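Local coordinates for CYTH domain-containing protein (Pyrococcus horikoshii, PDB 2DC4) that is of unknown function but belongs to the CYTH family, whose barrel-shaped members typically act on triphosphates or make cyclic AMP, at residues 13-18 against 101-106; 19-24 against 145-150. One frame throughout, in Å; residues are numbered along the deposited sequence.

How the interactions relate
Both contacts use helix 11-21, its middle in interaction 1 (residues 13-18 against 101-106) and its C-terminal end with the following turn in interaction 2 (residues 19-24 against 145-150). Their centres lie about 9 Å apart, on the same side of the chain's centre, and their segments alternate along the sequence. Interaction 1 sets the helix against strand 94-107 of the eight-stranded antiparallel barrel; interaction 2 joins it to the end of helix 133-146. They touch directly: Lys24 N lies 2.8 Å from Lys106 O, a probable backbone hydrogen bond. Helix 11-21 thus packs on the barrel and, at its C-terminal end, meets a second helix end, all within one CYTH domain.

Interaction 1 of 2, residues 13-18 against 101-106; sequences DIKRKI and RRWIYK
Ile18 lays its CG2 methyl over one face of the Tyr105 ring, 3.7 Å above the ring plane and displaced toward the rim. The geometry is that of a CH-pi contact: Ile18 CG2 stands 4.0 Å from the centroid of the Tyr105 ring and 23° off the normal. The rotamer puts this branch there, with CG2 anti to the backbone N of Ile18 and CG1 beside that N. Lys15, one turn earlier, crosses Tyr105 at about a right angle, bringing its CE to 3.4 Å from Tyr105 OH. Lys15 CE also passes 3.9 Å from Trp103 NE1, approaching the indole obliquely. The lysine chain is extended through chi3 and bends only at chi4 (-65°), where NZ turns off into a salt bridge with Glu19 on the same helix. The axes of residues 13-18 and 101-106 come within 10.9 Å and run 22° from parallel, where helix 11-21 lies along strand 94-107 of the CYTH barrel. Trp103 and Tyr105, two residues apart, both point toward the helix from that strand. Phe11, at the start of the same helix, meets the Trp103 ring edge-to-face, and Phe25 of the adjoining strand 24-36 meets the Tyr105 ring. Without the long chain of Lys15, as with an alanine here, Glu19 would probably lose its ammonium partner and a gap would open beside Tyr105 OH and the indole. Ile18 also touches Ala23 and Leu124, which carries the apolar packing on to strand 121-128.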
ATOM      1  N   ASP A  13     -30.696  -2.921  20.991  1.00 27.62           N
ATOM      2  CA  ASP A  13     -31.412  -4.190  21.029  1.00 28.99           C
ATOM      3  C   ASP A  13     -30.585  -5.359  20.497  1.00 26.75           C
ATOM      4  O   ASP A  13     -30.487  -6.403  21.141  1.00 25.08           O
ATOM      5  CB  ASP A  13     -32.716  -4.087  20.228  1.00 32.95           C
ATOM      6  CG  ASP A  13     -33.625  -2.974  20.725  1.00 37.33           C
ATOM      7  OD1 ASP A  13     -33.835  -2.877  21.954  1.00 39.45           O
ATOM      8  OD2 ASP A  13     -34.138  -2.200  19.889  1.00 40.56           O
ATOM      9  N   ILE A  14     -29.978  -5.180  19.329  1.00 23.58           N
ATOM     10  CA  ILE A  14     -29.195  -6.255  18.734  1.00 23.98           C
ATOM     11  C   ILE A  14     -27.901  -6.552  19.495  1.00 23.21           C
ATOM     12  O   ILE A  14     -27.455  -7.699  19.542  1.00 22.23           O
ATOM     13  CB  ILE A  14     -28.889  -5.957  17.250  1.00 26.36           C
ATOM     14  CG1 ILE A  14     -28.614  -7.267  16.510  1.00 28.11           C
ATOM     15  CG2 ILE A  14     -27.709  -5.004  17.127  1.00 26.74           C
ATOM     16  CD1 ILE A  14     -29.841  -8.159  16.377  1.00 29.50           C
ATOM     17  N   LYS A  15     -27.303  -5.525  20.093  1.00 23.14           N
ATOM     18  CA  LYS A  15     -26.078  -5.717  20.865  1.00 24.63           C
ATOM     19  C   LYS A  15     -26.429  -6.652  22.019  1.00 25.15           C
ATOM     20  O   LYS A  15     -25.702  -7.602  22.314  1.00 23.72           O
ATOM     21  CB  LYS A  15     -25.568  -4.374  21.404  1.00 23.34           C
ATOM     22  CG  LYS A  15     -24.300  -4.467  22.249  1.00 25.02           C
ATOM     23  CD  LYS A  15     -23.778  -3.080  22.601  1.00 27.21           C
ATOM     24  CE  LYS A  15     -22.497  -3.140  23.424  1.00 29.47           C
ATOM     25  NZ  LYS A  15     -22.698  -3.745  24.772  1.00 32.70           N
ATOM     26  N   ARG A  16     -27.565  -6.381  22.655  1.00 25.36           N
ATOM     27  CA  ARG A  16     -28.041  -7.201  23.760  1.00 26.93           C
ATOM     28  C   ARG A  16     -28.274  -8.645  23.306  1.00 25.00           C
ATOM     29  O   ARG A  16     -27.901  -9.587  24.002  1.00 26.29           O
ATOM     30  CB  ARG A  16     -29.340  -6.611  24.327  1.00 29.39           C
ATOM     31  CG  ARG A  16     -29.927  -7.405  25.482  1.00 35.53           C
ATOM     32  CD  ARG A  16     -31.115  -6.697  26.136  1.00 38.73           C
ATOM     33  NE  ARG A  16     -31.098  -5.248  25.946  1.00 42.97           N
ATOM     34  CZ  ARG A  16     -32.024  -4.570  25.276  1.00 43.95           C
ATOM     35  NH1 ARG A  16     -33.051  -5.206  24.725  1.00 45.28           N
ATOM     36  NH2 ARG A  16     -31.927  -3.251  25.158  1.00 44.59           N
ATOM     37  N   LYS A  17     -28.888  -8.816  22.136  1.00 24.44           N
ATOM     38  CA  LYS A  17     -29.155 -10.156  21.614  1.00 24.96           C
ATOM     39  C   LYS A  17     -27.874 -10.916  21.298  1.00 24.26           C
ATOM     40  O   LYS A  17     -27.747 -12.090  21.629  1.00 22.97           O
ATOM     41  CB  LYS A  17     -30.014 -10.088  20.348  1.00 26.56           C
ATOM     42  CG  LYS A  17     -31.455  -9.658  20.573  1.00 31.74           C
ATOM     43  CD  LYS A  17     -32.262 -10.711  21.323  1.00 31.19           C
ATOM     44  CE  LYS A  17     -32.619 -11.902  20.440  1.00 33.27           C
ATOM     45  NZ  LYS A  17     -33.599 -12.799  21.121  1.00 33.61           N
ATOM     46  N   ILE A  18     -26.927 -10.247  20.647  1.00 22.48           N
ATOM     47  CA  ILE A  18     -25.667 -10.889  20.296  1.00 23.70           C
ATOM     48  C   ILE A  18     -24.944 -11.363  21.553  1.00 24.03           C
ATOM     49  O   ILE A  18     -24.389 -12.462  21.587  1.00 24.42           O
ATOM     50  CB  ILE A  18     -24.768  -9.918  19.500  1.00 21.83           C
ATOM     51  CG1 ILE A  18     -25.355  -9.714  18.099  1.00 21.78           C
ATOM     52  CG2 ILE A  18     -23.342 -10.464  19.406  1.00 23.11           C
ATOM     53  CD1 ILE A  18     -24.728  -8.568  17.329  1.00 20.22           C
ATOM     54  N   ARG A 101     -18.167   3.336  13.885  1.00 16.08           N
ATOM     55  CA  ARG A 101     -17.640   2.765  15.112  1.00 18.70           C
ATOM     56  C   ARG A 101     -18.149   1.328  15.042  1.00 19.80           C
ATOM     57  O   ARG A 101     -19.355   1.092  15.019  1.00 19.16           O
ATOM     58  CB  ARG A 101     -18.210   3.489  16.328  1.00 24.26           C
ATOM     59  CG  ARG A 101     -17.408   3.290  17.593  1.00 27.94           C
ATOM     60  CD  ARG A 101     -17.365   4.579  18.407  1.00 32.57           C
ATOM     61  NE  ARG A 101     -16.380   4.525  19.483  1.00 35.20           N
ATOM     62  CZ  ARG A 101     -16.557   3.883  20.633  1.00 37.63           C
ATOM     63  NH1 ARG A 101     -17.689   3.236  20.866  1.00 39.03           N
ATOM     64  NH2 ARG A 101     -15.602   3.893  21.552  1.00 39.03           N
ATOM     65  N   ARG A 102     -17.225   0.372  14.986  1.00 18.29           N
ATOM     66  CA  ARG A 102     -17.584  -1.037  14.861  1.00 18.30           C
ATOM     67  C   ARG A 102     -17.323  -1.889  16.098  1.00 16.88           C
ATOM     68  O   ARG A 102     -16.226  -1.874  16.663  1.00 17.06           O
ATOM     69  CB  ARG A 102     -16.837  -1.637  13.663  1.00 18.38           C
ATOM     70  CG  ARG A 102     -17.017  -3.142  13.479  1.00 19.33           C
ATOM     71  CD  ARG A 102     -16.250  -3.630  12.251  1.00 22.15           C
ATOM     72  NE  ARG A 102     -16.868  -3.171  11.009  1.00 24.23           N
ATOM     73  CZ  ARG A 102     -16.358  -3.361   9.795  1.00 25.05           C
ATOM     74  NH1 ARG A 102     -15.208  -4.005   9.643  1.00 25.83           N
ATOM     75  NH2 ARG A 102     -16.999  -2.906   8.727  1.00 29.01           N
ATOM     76  N   TRP A 103     -18.355  -2.621  16.515  1.00 15.45           N
ATOM     77  CA  TRP A 103     -18.292  -3.539  17.646  1.00 18.15           C
ATOM     78  C   TRP A 103     -18.145  -4.921  17.017  1.00 17.23           C
ATOM     79  O   TRP A 103     -19.008  -5.348  16.250  1.00 17.13           O
ATOM     80  CB  TRP A 103     -19.596  -3.486  18.443  1.00 20.44           C
ATOM     81  CG  TRP A 103     -19.618  -2.452  19.512  1.00 23.07           C
ATOM     82  CD1 TRP A 103     -19.477  -2.661  20.855  1.00 24.22           C
ATOM     83  CD2 TRP A 103     -19.800  -1.049  19.341  1.00 24.51           C
ATOM     84  NE1 TRP A 103     -19.563  -1.473  21.528  1.00 26.47           N
ATOM     85  CE2 TRP A 103     -19.761  -0.462  20.623  1.00 24.67           C
ATOM     86  CE3 TRP A 103     -19.995  -0.222  18.226  1.00 23.28           C
ATOM     87  CZ2 TRP A 103     -19.909   0.910  20.826  1.00 25.92           C
ATOM     88  CZ3 TRP A 103     -20.144   1.146  18.427  1.00 26.68           C
ATOM     89  CH2 TRP A 103     -20.100   1.697  19.718  1.00 27.04           C
ATOM     90  N   ILE A 104     -17.057  -5.611  17.334  1.00 15.02           N
ATOM     91  CA  ILE A 104     -16.798  -6.928  16.766  1.00 17.19           C
ATOM     92  C   ILE A 104     -17.002  -8.031  17.794  1.00 16.13           C
ATOM     93  O   ILE A 104     -16.479  -7.959  18.902  1.00 15.75           O
ATOM     94  CB  ILE A 104     -15.343  -7.020  16.224  1.00 17.47           C
ATOM     95  CG1 ILE A 104     -15.091  -5.890  15.221  1.00 18.51           C
ATOM     96  CG2 ILE A 104     -15.103  -8.391  15.570  1.00 17.88           C
ATOM     97  CD1 ILE A 104     -13.640  -5.775  14.761  1.00 22.19           C
ATOM     98  N   TYR A 105     -17.790  -9.036  17.423  1.00 16.60           N
ATOM     99  CA  TYR A 105     -18.057 -10.198  18.277  1.00 17.02           C
ATOM    100  C   TYR A 105     -17.786 -11.442  17.438  1.00 17.49           C
ATOM    101  O   TYR A 105     -17.960 -11.419  16.226  1.00 18.01           O
ATOM    102  CB  TYR A 105     -19.516 -10.229  18.731  1.00 17.05           C
ATOM    103  CG  TYR A 105     -19.911  -9.108  19.648  1.00 19.48           C
ATOM    104  CD1 TYR A 105     -19.901  -9.274  21.032  1.00 18.21           C
ATOM    105  CD2 TYR A 105     -20.325  -7.879  19.133  1.00 21.25           C
ATOM    106  CE1 TYR A 105     -20.304  -8.239  21.887  1.00 21.41           C
ATOM    107  CE2 TYR A 105     -20.725  -6.850  19.965  1.00 23.25           C
ATOM    108  CZ  TYR A 105     -20.718  -7.031  21.339  1.00 22.42           C
ATOM    109  OH  TYR A 105     -21.158  -6.016  22.152  1.00 25.57           O
ATOM    110  N   LYS A 106     -17.368 -12.528  18.081  1.00 19.87           N
ATOM    111  CA  LYS A 106     -17.075 -13.759  17.359  1.00 21.50           C
ATOM    112  C   LYS A 106     -17.802 -14.948  17.976  1.00 20.99           C
ATOM    113  O   LYS A 106     -17.934 -15.050  19.196  1.00 21.39           O
ATOM    114  CB  LYS A 106     -15.563 -14.025  17.359  1.00 23.77           C
ATOM    115  CG  LYS A 106     -14.745 -12.922  16.705  1.00 26.49           C
ATOM    116  CD  LYS A 106     -14.320 -13.290  15.293  1.00 30.77           C
ATOM    117  CE  LYS A 106     -13.208 -14.334  15.314  1.00 31.54           C
ATOM    118  NZ  LYS A 106     -12.772 -14.721  13.943  1.00 36.55           N
TER

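Interaction 2 of 2, residues 19-24 against 145-150; sequences EGLGAK and RRLGLK
Leu21 overlaps the guanidinium of Arg146 with one methyl, CD1, which rests over a face of the flat group, offset toward its rim. The closest approach is 3.2 Å, from Leu21 CD1 to Arg146 NE. Leu21 CD1 also lies 3.5 Å from Arg146 CZ and 3.6 Å from Arg146 CD, evidence that the methyl spans the junction between the aliphatic chain and the charged group. Arg146 reaches it with CG anti to its backbone N (chi1 -174°) and a chain extended from CG to NE; the two side chains meet at an oblique angle. No hydrogen bond joins the two segments, so this is contact by shape, with a charged group resting its face on a methyl.

The second branch of Leu21 turns to another partner. Leu21 CD2 meets Leu147 CD2 at 4.2 Å, the side chains crossing at about a right angle. CG of Leu147 lies beside its own backbone N (chi1 -67°), and although its CB does not point at residues 19-24, the far end of the chain approaches Leu21. Leu147 is buried, touching Ile14, Lys17 and Ile18 of helix 11-21 as well as Leu124, while Phe112 lies against both leucines from strand 110-117. Arg146, by contrast, is exposed.

Each leucine directly precedes a glycine with positive phi, Gly22 (98°) and Gly148. Bonds such as Gly22 N to Glu19 O and Gly148 N to Arg145 O, both 2.9 Å, turn back into the last helical turn. Two helix C-termini, each closed by a Schellman motif, thus meet through Leu21 on one side and Arg146 and Leu147 on the other, the last residues before their glycines, beside the CYTH barrel.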
ATOM      1  N   GLU A  19     -24.967 -10.533  22.589  1.00 25.66           N
ATOM      2  CA  GLU A  19     -24.325 -10.881  23.849  1.00 28.29           C
ATOM      3  C   GLU A  19     -25.085 -12.008  24.539  1.00 29.81           C
ATOM      4  O   GLU A  19     -24.480 -12.901  25.128  1.00 29.94           O
ATOM      5  CB  GLU A  19     -24.248  -9.652  24.755  1.00 30.21           C
ATOM      6  CG  GLU A  19     -23.102  -8.719  24.392  1.00 34.14           C
ATOM      7  CD  GLU A  19     -23.127  -7.415  25.154  1.00 36.39           C
ATOM      8  OE1 GLU A  19     -23.399  -7.436  26.374  1.00 39.45           O
ATOM      9  OE2 GLU A  19     -22.857  -6.367  24.534  1.00 38.61           O
ATOM     10  N   GLY A  20     -26.412 -11.965  24.455  1.00 30.70           N
ATOM     11  CA  GLY A  20     -27.224 -13.002  25.064  1.00 32.09           C
ATOM     12  C   GLY A  20     -27.001 -14.331  24.368  1.00 33.58           C
ATOM     13  O   GLY A  20     -27.295 -15.395  24.916  1.00 33.67           O
ATOM     14  N   LEU A  21     -26.474 -14.266  23.152  1.00 34.37           N
ATOM     15  CA  LEU A  21     -26.198 -15.455  22.360  1.00 35.81           C
ATOM     16  C   LEU A  21     -24.919 -16.116  22.873  1.00 35.43           C
ATOM     17  O   LEU A  21     -24.702 -17.311  22.680  1.00 37.31           O
ATOM     18  CB  LEU A  21     -26.027 -15.060  20.890  1.00 37.47           C
ATOM     19  CG  LEU A  21     -25.802 -16.148  19.841  1.00 38.34           C
ATOM     20  CD1 LEU A  21     -26.906 -17.185  19.969  1.00 40.40           C
ATOM     21  CD2 LEU A  21     -25.788 -15.555  18.446  1.00 38.24           C
ATOM     22  N   GLY A  22     -24.076 -15.325  23.527  1.00 35.54           N
ATOM     23  CA  GLY A  22     -22.827 -15.849  24.049  1.00 34.20           C
ATOM     24  C   GLY A  22     -21.647 -15.565  23.138  1.00 33.64           C
ATOM     25  O   GLY A  22     -20.576 -16.152  23.295  1.00 33.83           O
ATOM     26  N   ALA A  23     -21.842 -14.672  22.172  1.00 31.38           N
ATOM     27  CA  ALA A  23     -20.768 -14.314  21.255  1.00 30.51           C
ATOM     28  C   ALA A  23     -19.655 -13.652  22.067  1.00 29.70           C
ATOM     29  O   ALA A  23     -19.920 -12.993  23.071  1.00 30.71           O
ATOM     30  CB  ALA A  23     -21.286 -13.358  20.183  1.00 29.37           C
ATOM     31  N   LYS A  24     -18.415 -13.840  21.629  1.00 28.65           N
ATOM     32  CA  LYS A  24     -17.251 -13.280  22.314  1.00 29.13           C
ATOM     33  C   LYS A  24     -16.891 -11.887  21.801  1.00 27.18           C
ATOM     34  O   LYS A  24     -16.636 -11.703  20.613  1.00 27.12           O
ATOM     35  CB  LYS A  24     -16.064 -14.231  22.134  1.00 31.43           C
ATOM     36  CG  LYS A  24     -14.730 -13.719  22.637  1.00 35.65           C
ATOM     37  CD  LYS A  24     -13.692 -14.840  22.623  1.00 39.53           C
ATOM     38  CE  LYS A  24     -13.492 -15.457  21.235  1.00 40.68           C
ATOM     39  NZ  LYS A  24     -12.484 -14.729  20.406  1.00 41.45           N
ATOM     40  N   ARG A 145     -31.846 -15.520  12.217  1.00 19.59           N
ATOM     41  CA  ARG A 145     -33.148 -15.848  12.796  1.00 20.28           C
ATOM     42  C   ARG A 145     -33.066 -16.016  14.309  1.00 22.00           C
ATOM     43  O   ARG A 145     -34.015 -15.709  15.041  1.00 20.50           O
ATOM     44  CB  ARG A 145     -33.707 -17.117  12.144  1.00 22.13           C
ATOM     45  CG  ARG A 145     -33.905 -16.980  10.631  1.00 25.11           C
ATOM     46  CD  ARG A 145     -34.862 -18.034  10.081  1.00 28.62           C
ATOM     47  NE  ARG A 145     -34.373 -19.402  10.242  1.00 33.88           N
ATOM     48  CZ  ARG A 145     -33.521 -20.007   9.420  1.00 34.19           C
ATOM     49  NH1 ARG A 145     -33.050 -19.375   8.353  1.00 36.36           N
ATOM     50  NH2 ARG A 145     -33.133 -21.249   9.669  1.00 36.09           N
ATOM     51  N   ARG A 146     -31.931 -16.503  14.791  1.00 19.46           N
ATOM     52  CA  ARG A 146     -31.778 -16.666  16.224  1.00 20.85           C
ATOM     53  C   ARG A 146     -31.720 -15.290  16.882  1.00 20.63           C
ATOM     54  O   ARG A 146     -32.012 -15.144  18.069  1.00 21.59           O
ATOM     55  CB  ARG A 146     -30.518 -17.467  16.541  1.00 22.48           C
ATOM     56  CG  ARG A 146     -30.391 -17.780  18.012  1.00 25.13           C
ATOM     57  CD  ARG A 146     -29.510 -18.978  18.225  1.00 26.03           C
ATOM     58  NE  ARG A 146     -29.337 -19.271  19.643  1.00 26.14           N
ATOM     59  CZ  ARG A 146     -28.601 -20.279  20.092  1.00 27.46           C
ATOM     60  NH1 ARG A 146     -27.988 -21.071  19.224  1.00 28.84           N
ATOM     61  NH2 ARG A 146     -28.476 -20.494  21.396  1.00 26.16           N
ATOM     62  N   LEU A 147     -31.344 -14.280  16.100  1.00 18.97           N
ATOM     63  CA  LEU A 147     -31.275 -12.914  16.597  1.00 18.35           C
ATOM     64  C   LEU A 147     -32.587 -12.179  16.327  1.00 18.58           C
ATOM     65  O   LEU A 147     -32.710 -10.994  16.617  1.00 22.46           O
ATOM     66  CB  LEU A 147     -30.118 -12.154  15.934  1.00 17.44           C
ATOM     67  CG  LEU A 147     -28.703 -12.644  16.277  1.00 18.35           C
ATOM     68  CD1 LEU A 147     -27.701 -11.956  15.357  1.00 19.61           C
ATOM     69  CD2 LEU A 147     -28.376 -12.344  17.738  1.00 18.27           C
ATOM     70  N   GLY A 148     -33.559 -12.885  15.757  1.00 20.20           N
ATOM     71  CA  GLY A 148     -34.844 -12.266  15.479  1.00 19.37           C
ATOM     72  C   GLY A 148     -34.883 -11.405  14.230  1.00 20.72           C
ATOM     73  O   GLY A 148     -35.794 -10.595  14.054  1.00 21.48           O
ATOM     74  N   LEU A 149     -33.897 -11.570  13.357  1.00 19.22           N
ATOM     75  CA  LEU A 149     -33.854 -10.800  12.126  1.00 19.77           C
ATOM     76  C   LEU A 149     -34.578 -11.571  11.027  1.00 20.80           C
ATOM     77  O   LEU A 149     -34.658 -12.799  11.076  1.00 21.98           O
ATOM     78  CB  LEU A 149     -32.400 -10.548  11.732  1.00 20.00           C
ATOM     79  CG  LEU A 149     -31.641  -9.708  12.766  1.00 16.77           C
ATOM     80  CD1 LEU A 149     -30.151  -9.736  12.480  1.00 20.11           C
ATOM     81  CD2 LEU A 149     -32.164  -8.276  12.733  1.00 20.72           C
ATOM     82  N   LYS A 150     -35.092 -10.842  10.039  1.00 21.37           N
ATOM     83  CA  LYS A 150     -35.818 -11.431   8.917  1.00 21.89           C
ATOM     84  C   LYS A 150     -35.314 -10.856   7.596  1.00 20.42           C
ATOM     85  O   LYS A 150     -34.504  -9.934   7.579  1.00 20.18           O
ATOM     86  CB  LYS A 150     -37.319 -11.142   9.053  1.00 24.68           C
ATOM     87  CG  LYS A 150     -37.953 -11.707  10.309  1.00 30.25           C
ATOM     88  CD  LYS A 150     -39.444 -11.405  10.366  1.00 31.89           C
ATOM     89  CE  LYS A 150     -39.708  -9.912  10.483  1.00 34.17           C
ATOM     90  NZ  LYS A 150     -41.162  -9.622  10.623  1.00 39.23           N
TER